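Local coordinates for protein leucine aminopeptidase 2, chloroplastic (Streptomyces sp. BC16019, PDB 5LHJ) that is the M17-family metalloaminopeptidase of bottromycin maturation and probably removes N-terminal amino acids from peptides with the help of manganese ions, at residues G257-G262 and D366-V371; A135-Y140 and E175-A180; V348-V353 and L446-F451. One frame throughout, in Å; residues are numbered along the deposited sequence.

Contact 1 (G257-G262 and D366-V371)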
# COMPACT_ATOMS: atom_id res chain seq x y z
N GLY A 257 -25.30 6.12 35.86
CA GLY A 257 -23.86 6.19 35.66
C GLY A 257 -23.54 6.48 34.21
O GLY A 257 -24.08 5.82 33.33
N LEU A 258 -22.69 7.49 33.96
CA LEU A 258 -22.21 7.81 32.62
C LEU A 258 -20.70 7.56 32.58
O LEU A 258 -19.97 8.03 33.46
CB LEU A 258 -22.45 9.28 32.26
CG LEU A 258 -23.90 9.79 32.31
CD1 LEU A 258 -23.96 11.27 31.96
CD2 LEU A 258 -24.80 8.97 31.39
N VAL A 259 -20.25 6.82 31.58
CA VAL A 259 -18.84 6.49 31.43
C VAL A 259 -18.36 7.12 30.13
O VAL A 259 -18.92 6.82 29.08
CB VAL A 259 -18.61 4.96 31.39
CG1 VAL A 259 -17.14 4.63 31.15
CG2 VAL A 259 -19.11 4.31 32.67
N GLY A 260 -17.32 7.95 30.19
CA GLY A 260 -16.82 8.65 29.00
C GLY A 260 -15.35 8.39 28.72
O GLY A 260 -14.51 8.64 29.59
N LYS A 261 -15.03 7.92 27.52
CA LYS A 261 -13.64 7.64 27.12
C LYS A 261 -12.84 8.93 26.94
O LYS A 261 -13.18 9.75 26.10
CB LYS A 261 -13.60 6.83 25.81
CG LYS A 261 -12.20 6.57 25.23
CD LYS A 261 -12.28 6.07 23.78
CE LYS A 261 -10.94 6.22 23.09
NZ LYS A 261 -10.95 5.70 21.72
N GLY A 262 -11.78 9.09 27.74
CA GLY A 262 -10.95 10.29 27.71
C GLY A 262 -9.51 10.10 27.26
O GLY A 262 -8.58 10.52 27.96
N ASP A 366 -28.71 2.44 38.73
CA ASP A 366 -29.83 1.73 38.14
C ASP A 366 -29.58 1.47 36.65
O ASP A 366 -30.20 0.58 36.09
CB ASP A 366 -31.13 2.54 38.27
CG ASP A 366 -31.56 2.70 39.72
OD1 ASP A 366 -32.05 1.71 40.30
OD2 ASP A 366 -31.43 3.82 40.26
N LEU A 367 -28.71 2.28 36.03
CA LEU A 367 -28.47 2.24 34.58
C LEU A 367 -27.06 2.78 34.33
O LEU A 367 -26.64 3.71 35.00
CB LEU A 367 -29.50 3.12 33.85
CG LEU A 367 -29.11 3.70 32.47
CD1 LEU A 367 -29.12 2.60 31.43
CD2 LEU A 367 -30.00 4.83 32.03
N VAL A 368 -26.35 2.20 33.36
CA VAL A 368 -25.03 2.73 32.96
C VAL A 368 -25.02 3.01 31.46
O VAL A 368 -25.39 2.14 30.67
CB VAL A 368 -23.90 1.75 33.31
CG1 VAL A 368 -22.54 2.26 32.82
CG2 VAL A 368 -23.86 1.52 34.82
N VAL A 369 -24.59 4.21 31.07
CA VAL A 369 -24.46 4.57 29.65
C VAL A 369 -23.01 4.96 29.40
O VAL A 369 -22.49 5.82 30.09
CB VAL A 369 -25.39 5.74 29.26
CG1 VAL A 369 -25.15 6.17 27.80
CG2 VAL A 369 -26.85 5.37 29.48
N ASP A 370 -22.35 4.31 28.44
CA ASP A 370 -21.01 4.73 28.05
C ASP A 370 -21.04 5.46 26.72
O ASP A 370 -21.89 5.18 25.86
CB ASP A 370 -20.00 3.58 28.06
CG ASP A 370 -20.07 2.72 26.85
OD1 ASP A 370 -19.58 3.14 25.76
OD2 ASP A 370 -20.58 1.59 26.97
N VAL A 371 -20.13 6.43 26.58
CA VAL A 371 -19.99 7.25 25.38
C VAL A 371 -18.52 7.26 25.02
O VAL A 371 -17.66 7.58 25.86
CB VAL A 371 -20.46 8.71 25.62
CG1 VAL A 371 -20.48 9.48 24.32
CG2 VAL A 371 -21.83 8.74 26.28

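Contact 2 (A135-Y140 and E175-A180)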
# COMPACT_ATOMS: atom_id res chain seq x y z
N ALA A 135 -28.60 29.55 17.64
CA ALA A 135 -27.89 30.83 17.74
C ALA A 135 -26.54 30.66 18.42
O ALA A 135 -25.52 31.12 17.89
CB ALA A 135 -28.73 31.84 18.50
N VAL A 136 -26.52 29.98 19.57
CA VAL A 136 -25.27 29.74 20.29
C VAL A 136 -24.35 28.82 19.50
O VAL A 136 -23.16 29.10 19.34
CB VAL A 136 -25.54 29.16 21.70
CG1 VAL A 136 -24.23 28.77 22.40
CG2 VAL A 136 -26.32 30.15 22.53
N LEU A 137 -24.91 27.73 18.99
CA LEU A 137 -24.12 26.76 18.22
C LEU A 137 -23.53 27.36 16.95
O LEU A 137 -22.39 27.05 16.57
CB LEU A 137 -24.96 25.52 17.90
CG LEU A 137 -25.42 24.71 19.11
CD1 LEU A 137 -26.37 23.61 18.64
CD2 LEU A 137 -24.25 24.15 19.90
N GLY A 138 -24.30 28.23 16.28
CA GLY A 138 -23.86 28.90 15.05
C GLY A 138 -22.84 30.01 15.24
O GLY A 138 -22.06 30.29 14.31
N LEU A 139 -22.84 30.62 16.42
CA LEU A 139 -21.86 31.66 16.77
C LEU A 139 -20.51 31.12 17.25
O LEU A 139 -19.54 31.87 17.33
CB LEU A 139 -22.40 32.57 17.86
CG LEU A 139 -23.34 33.66 17.39
CD1 LEU A 139 -23.92 34.36 18.60
CD2 LEU A 139 -22.62 34.63 16.45
N TYR A 140 -20.47 29.84 17.57
CA TYR A 140 -19.27 29.21 18.10
C TYR A 140 -18.03 29.47 17.25
O TYR A 140 -18.07 29.32 16.03
CB TYR A 140 -19.48 27.70 18.25
CG TYR A 140 -18.27 26.99 18.80
CD1 TYR A 140 -18.00 27.01 20.15
CD2 TYR A 140 -17.37 26.35 17.95
CE1 TYR A 140 -16.88 26.40 20.66
CE2 TYR A 140 -16.25 25.72 18.44
CZ TYR A 140 -16.00 25.76 19.81
OH TYR A 140 -14.89 25.15 20.33
N GLU A 175 -24.65 25.86 25.35
CA GLU A 175 -23.43 26.22 26.07
C GLU A 175 -22.65 24.97 26.53
O GLU A 175 -21.44 24.93 26.42
CB GLU A 175 -23.73 27.16 27.23
CG GLU A 175 -24.06 28.57 26.75
CD GLU A 175 -24.63 29.48 27.82
OE1 GLU A 175 -24.43 29.18 29.02
OE2 GLU A 175 -25.27 30.50 27.47
N ALA A 176 -23.37 23.94 26.97
CA ALA A 176 -22.73 22.65 27.33
C ALA A 176 -22.09 22.01 26.09
O ALA A 176 -20.97 21.51 26.14
CB ALA A 176 -23.75 21.72 27.95
N THR A 177 -22.81 22.04 24.97
CA THR A 177 -22.26 21.52 23.71
C THR A 177 -20.95 22.24 23.35
O THR A 177 -19.97 21.61 22.97
CB THR A 177 -23.28 21.63 22.56
OG1 THR A 177 -24.48 20.93 22.91
CG2 THR A 177 -22.74 21.05 21.26
N CYS A 178 -20.94 23.57 23.48
CA CYS A 178 -19.75 24.35 23.14
C CYS A 178 -18.56 24.11 24.10
O CYS A 178 -17.40 24.21 23.68
CB CYS A 178 -20.11 25.84 23.03
SG CYS A 178 -21.18 26.23 21.60
N LEU A 179 -18.85 23.78 25.36
CA LEU A 179 -17.82 23.34 26.30
C LEU A 179 -17.14 22.07 25.75
O LEU A 179 -15.91 21.97 25.71
CB LEU A 179 -18.40 23.07 27.69
CG LEU A 179 -17.52 22.36 28.71
CD1 LEU A 179 -16.23 23.14 28.94
CD2 LEU A 179 -18.30 22.15 30.00
N ALA A 180 -17.95 21.10 25.34
CA ALA A 180 -17.40 19.88 24.76
C ALA A 180 -16.58 20.19 23.49
O ALA A 180 -15.51 19.62 23.31
CB ALA A 180 -18.49 18.86 24.47

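Contact 3 (V348-V353 and L446-F451)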
# COMPACT_ATOMS: atom_id res chain seq x y z
N VAL A 348 -10.24 -1.43 26.17
CA VAL A 348 -9.41 -1.94 27.26
C VAL A 348 -9.43 -0.97 28.46
O VAL A 348 -9.51 -1.41 29.60
CB VAL A 348 -7.96 -2.23 26.76
CG1 VAL A 348 -7.03 -2.62 27.90
CG2 VAL A 348 -7.97 -3.30 25.68
N VAL A 349 -9.37 0.32 28.18
CA VAL A 349 -9.47 1.36 29.21
C VAL A 349 -10.87 1.37 29.87
O VAL A 349 -11.00 1.44 31.09
CB VAL A 349 -9.14 2.75 28.61
CG1 VAL A 349 -9.45 3.85 29.59
CG2 VAL A 349 -7.68 2.83 28.15
N LEU A 350 -11.92 1.30 29.05
CA LEU A 350 -13.29 1.34 29.54
C LEU A 350 -13.68 0.12 30.39
O LEU A 350 -14.50 0.26 31.29
CB LEU A 350 -14.27 1.46 28.38
CG LEU A 350 -14.23 2.77 27.58
CD1 LEU A 350 -15.05 2.67 26.29
CD2 LEU A 350 -14.72 3.90 28.44
N ALA A 351 -13.11 -1.05 30.08
CA ALA A 351 -13.49 -2.32 30.71
C ALA A 351 -13.59 -2.24 32.23
O ALA A 351 -14.65 -2.48 32.82
CB ALA A 351 -12.51 -3.42 30.31
N ASP A 352 -12.50 -1.83 32.87
CA ASP A 352 -12.47 -1.82 34.35
C ASP A 352 -13.37 -0.74 34.92
O ASP A 352 -13.93 -0.90 36.00
CB ASP A 352 -11.04 -1.62 34.85
CG ASP A 352 -10.09 -2.59 34.21
OD1 ASP A 352 -9.99 -3.72 34.72
OD2 ASP A 352 -9.49 -2.27 33.15
N VAL A 353 -13.53 0.36 34.19
CA VAL A 353 -14.42 1.43 34.65
C VAL A 353 -15.88 0.96 34.62
O VAL A 353 -16.65 1.27 35.52
CB VAL A 353 -14.23 2.73 33.83
CG1 VAL A 353 -15.18 3.82 34.31
CG2 VAL A 353 -12.78 3.18 33.92
N LEU A 446 -19.81 -5.84 22.15
CA LEU A 446 -19.84 -7.14 22.86
C LEU A 446 -18.73 -7.26 23.92
O LEU A 446 -18.95 -7.78 25.01
CB LEU A 446 -19.75 -8.30 21.86
CG LEU A 446 -20.95 -8.41 20.89
CD1 LEU A 446 -20.62 -9.32 19.72
CD2 LEU A 446 -22.19 -8.90 21.63
N PHE A 447 -17.53 -6.79 23.57
CA PHE A 447 -16.40 -6.71 24.49
C PHE A 447 -16.80 -5.93 25.75
O PHE A 447 -16.61 -6.42 26.88
CB PHE A 447 -15.19 -6.09 23.75
CG PHE A 447 -13.94 -5.98 24.56
CD1 PHE A 447 -13.81 -5.02 25.58
CD2 PHE A 447 -12.84 -6.80 24.28
CE1 PHE A 447 -12.63 -4.91 26.31
CE2 PHE A 447 -11.66 -6.67 25.00
CZ PHE A 447 -11.56 -5.73 26.03
N LEU A 448 -17.33 -4.72 25.56
CA LEU A 448 -17.74 -3.88 26.69
C LEU A 448 -18.85 -4.52 27.51
O LEU A 448 -18.86 -4.43 28.74
CB LEU A 448 -18.21 -2.50 26.21
CG LEU A 448 -17.18 -1.61 25.51
CD1 LEU A 448 -17.87 -0.33 25.05
CD2 LEU A 448 -15.99 -1.28 26.40
N GLN A 449 -19.79 -5.17 26.83
CA GLN A 449 -20.92 -5.81 27.50
C GLN A 449 -20.46 -6.80 28.59
O GLN A 449 -21.12 -6.88 29.62
CB GLN A 449 -21.81 -6.53 26.49
CG GLN A 449 -23.12 -7.06 27.08
CD GLN A 449 -24.03 -7.67 26.03
OE1 GLN A 449 -23.57 -8.15 24.99
NE2 GLN A 449 -25.33 -7.68 26.30
N ASP A 450 -19.36 -7.51 28.34
CA ASP A 450 -18.78 -8.49 29.28
C ASP A 450 -18.51 -7.88 30.68
O ASP A 450 -18.51 -8.59 31.69
CB ASP A 450 -17.40 -9.01 28.81
CG ASP A 450 -17.42 -9.90 27.56
OD1 ASP A 450 -18.47 -10.40 27.10
OD2 ASP A 450 -16.30 -10.11 27.02
N PHE A 451 -18.25 -6.58 30.73
CA PHE A 451 -17.82 -5.94 31.97
C PHE A 451 -18.94 -5.27 32.76
O PHE A 451 -18.69 -4.75 33.84
CB PHE A 451 -16.71 -4.94 31.64
CG PHE A 451 -15.50 -5.61 31.07
CD1 PHE A 451 -14.58 -6.23 31.90
CD2 PHE A 451 -15.32 -5.68 29.69
CE1 PHE A 451 -13.46 -6.86 31.36
CE2 PHE A 451 -14.21 -6.33 29.15
CZ PHE A 451 -13.28 -6.91 29.99

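Contact 1 (G257-G262 and D366-V371)
Val259 O is gripped twice from the neighbouring strand: Val371 N donates a hydrogen bond to it at 2.8 Å, and Asp370 CA brings a CA-H...O contact onto the same oxygen at 3.1 Å. The amide of Val259 works the other way, its N reaching Val369 O at 2.9 Å with the donor tilted 19° from the carbonyl plane. Val369 O is also approached by Leu258 CA. The pattern repeats at both ends: Gly257 gives its N-H to Leu367 O and takes that of Val369, while Lys261 N closes the series on Val371 O at 3.1 Å. Gly257 faces Val368 but bonds to Leu367 and Val369, and Val259 faces Asp370 but bonds to Val369 and Val371, as parallel strands do. These two, 255-263 and 367-372, run inside the large mixed sheet of the M17 catalytic domain; on its other edge the first bonds through Leu258 and Gly260 to strand 306-316. Above one face, Leu258 and Val369 lie side by side pointing the same way, CD2 of Leu258 3.9 Å from CB of Val369, and helix 286-301 packs on Leu258 and Val371. Across the other face Val259 CG2 meets Val368 CG1 at 4.0 Å under helix 345-358. Asp370, on that face too, has its CB against Val259 CB at 3.9 Å. Its CG stands between the backbone N and the carbonyl carbon (chi1 80°), and the carboxylate turns from Val259 to the next strand, where His460 ND1 and Trp458 NE1 each hold one oxygen. At the end of the pairing, the extended chain of Lys261, a manganese ligand, carries NZ to Thr373 O and into a salt bridge with Asp284, another manganese ligand; no manganese is bound to this chain here.

Contact 2 (A135-Y140 and E175-A180)
Cys178 meets Val136, Leu137 and Tyr140 where the C-terminal end of helix 124-139, in the N-terminal domain of the M17 fold, leans on helix 164-185, which leads into the catalytic domain. The short helical segments run 25° from parallel, with their axes 9.5 Å apart at closest approach, too far for the two backbones to touch. Sulfur contacts come first. With SG anti to its own carbonyl carbon (chi1 -69°), Cys178 reaches into the angle between helix 124-139 and the Tyr140 ring. Cys178 SG lies 3.6 Å from Tyr140 CD1 and 4.7 Å from the ring centroid, an oblique sulfur-aromatic contact. Val136 CG1, at 4.0 Å, and Leu137 CD2, at 4.1 Å, also border Cys178 SG, so three residues of segment 135-140 converge on one atom. Purely aliphatic contacts flank this sulfur. Leu137 and Thr177 cross at about a right angle, CD2 of the leucine lying against the methyl CG2 of the threonine at 3.7 Å. Toward solvent, where Glu175 is exposed, Val136 CG1 reaches the aliphatic CG of Glu175 at 4.4 Å, while the carboxylate runs on away from the valine. The hydroxyls of Tyr140 and Thr177 bond to helix 164-185, and that of Thr177 also to helix 486-498. Tyr140 OH hydrogen-bonds to Asp182 OD1 and Asn185 ND2, which pin the far end of the ring, and Thr177 OG1 pairs with Ala173 O and Arg487 NE, leaving its methyl turned to Leu137. Arg181 NH1 meanwhile bonds Leu137 O near the end of helix 124-139. Tyr140, at the end of the segment, has CG anti to its backbone N (chi1 180°), which lays the ring alongside helix 164-185 and brings CE1 to within 3.8 Å of Cys178 O.

Contact 3 (V348-V353 and L446-F451)
Ala351 and Phe451 form the heart of this contact: the methyl CB of Ala351 stands almost exactly over the centre of the Phe451 ring, 3.4 Å from the centroid and only 6° off the ring normal. All six ring carbons therefore lie nearly equally far from CB, a textbook CH-pi arrangement. The backbone also comes close here, with Ala351 O 3.4 Å from Phe451 CB. Phe451 sits with CG anti to its carbonyl carbon (chi1 -63°), and that torsion swings the ring flat against helix 345-358. His331 adds an edge-to-face ring contact, and Val355, one helical turn beyond Ala351, packs on the phenylalanine as well. A leucine in place of Phe451 has no flat face, and would probably leave the Ala351 methyl without its CH-pi partner and His331 without a ring to meet edge-to-face. Leu448, which buries about as much surface as Phe451, meets the other flank of the helix. The two leucine side chains cross obliquely, Leu448 CD2 lying 3.8 Å from CB and 4.1 Å from CD1 of Leu350. Phe447 reaches Ala351 and Val348: CE1 lies 4.3 Å from Ala351 CB, and CZ the same distance from Val348 CG2, so Ala351 is wedged against two phenylalanine rings. Phe451 N bonds back to Leu448 O, three residues earlier, at 3.0 Å, within the turn that carries the ring. Asp450, in the same turn, makes salt bridges with Arg421 and Arg431. Helix 345-358 starts at Glu345, a ligand of both manganese ions, and Leu350 packs close to the ligand Lys261; the contact is consistent with an apolar layer next to the two-metal site characteristic of M17 aminopeptidases.

How the contacts relate
Contacts 1 and 3 are both buried and belong to one catalytic core, their centres about 11 Å apart. They share a border: Val259 CG1 lies 3.7 Å from Leu350 CD2, so helix 345-358 sits on the sheet with one flank and against helix 440-449 with another. Contact 1 is held by backbone hydrogen bonds, contact 3 by methyls and aromatic rings, as suits sheet pairing and helix packing respectively. Contact 2 lies apart, partly exposed and with its centre about 23 Å from that of contact 1, where the N-terminal domain meets the catalytic one. Its chemistry is sulfur-centred and apolar, with polar bonds at the margins.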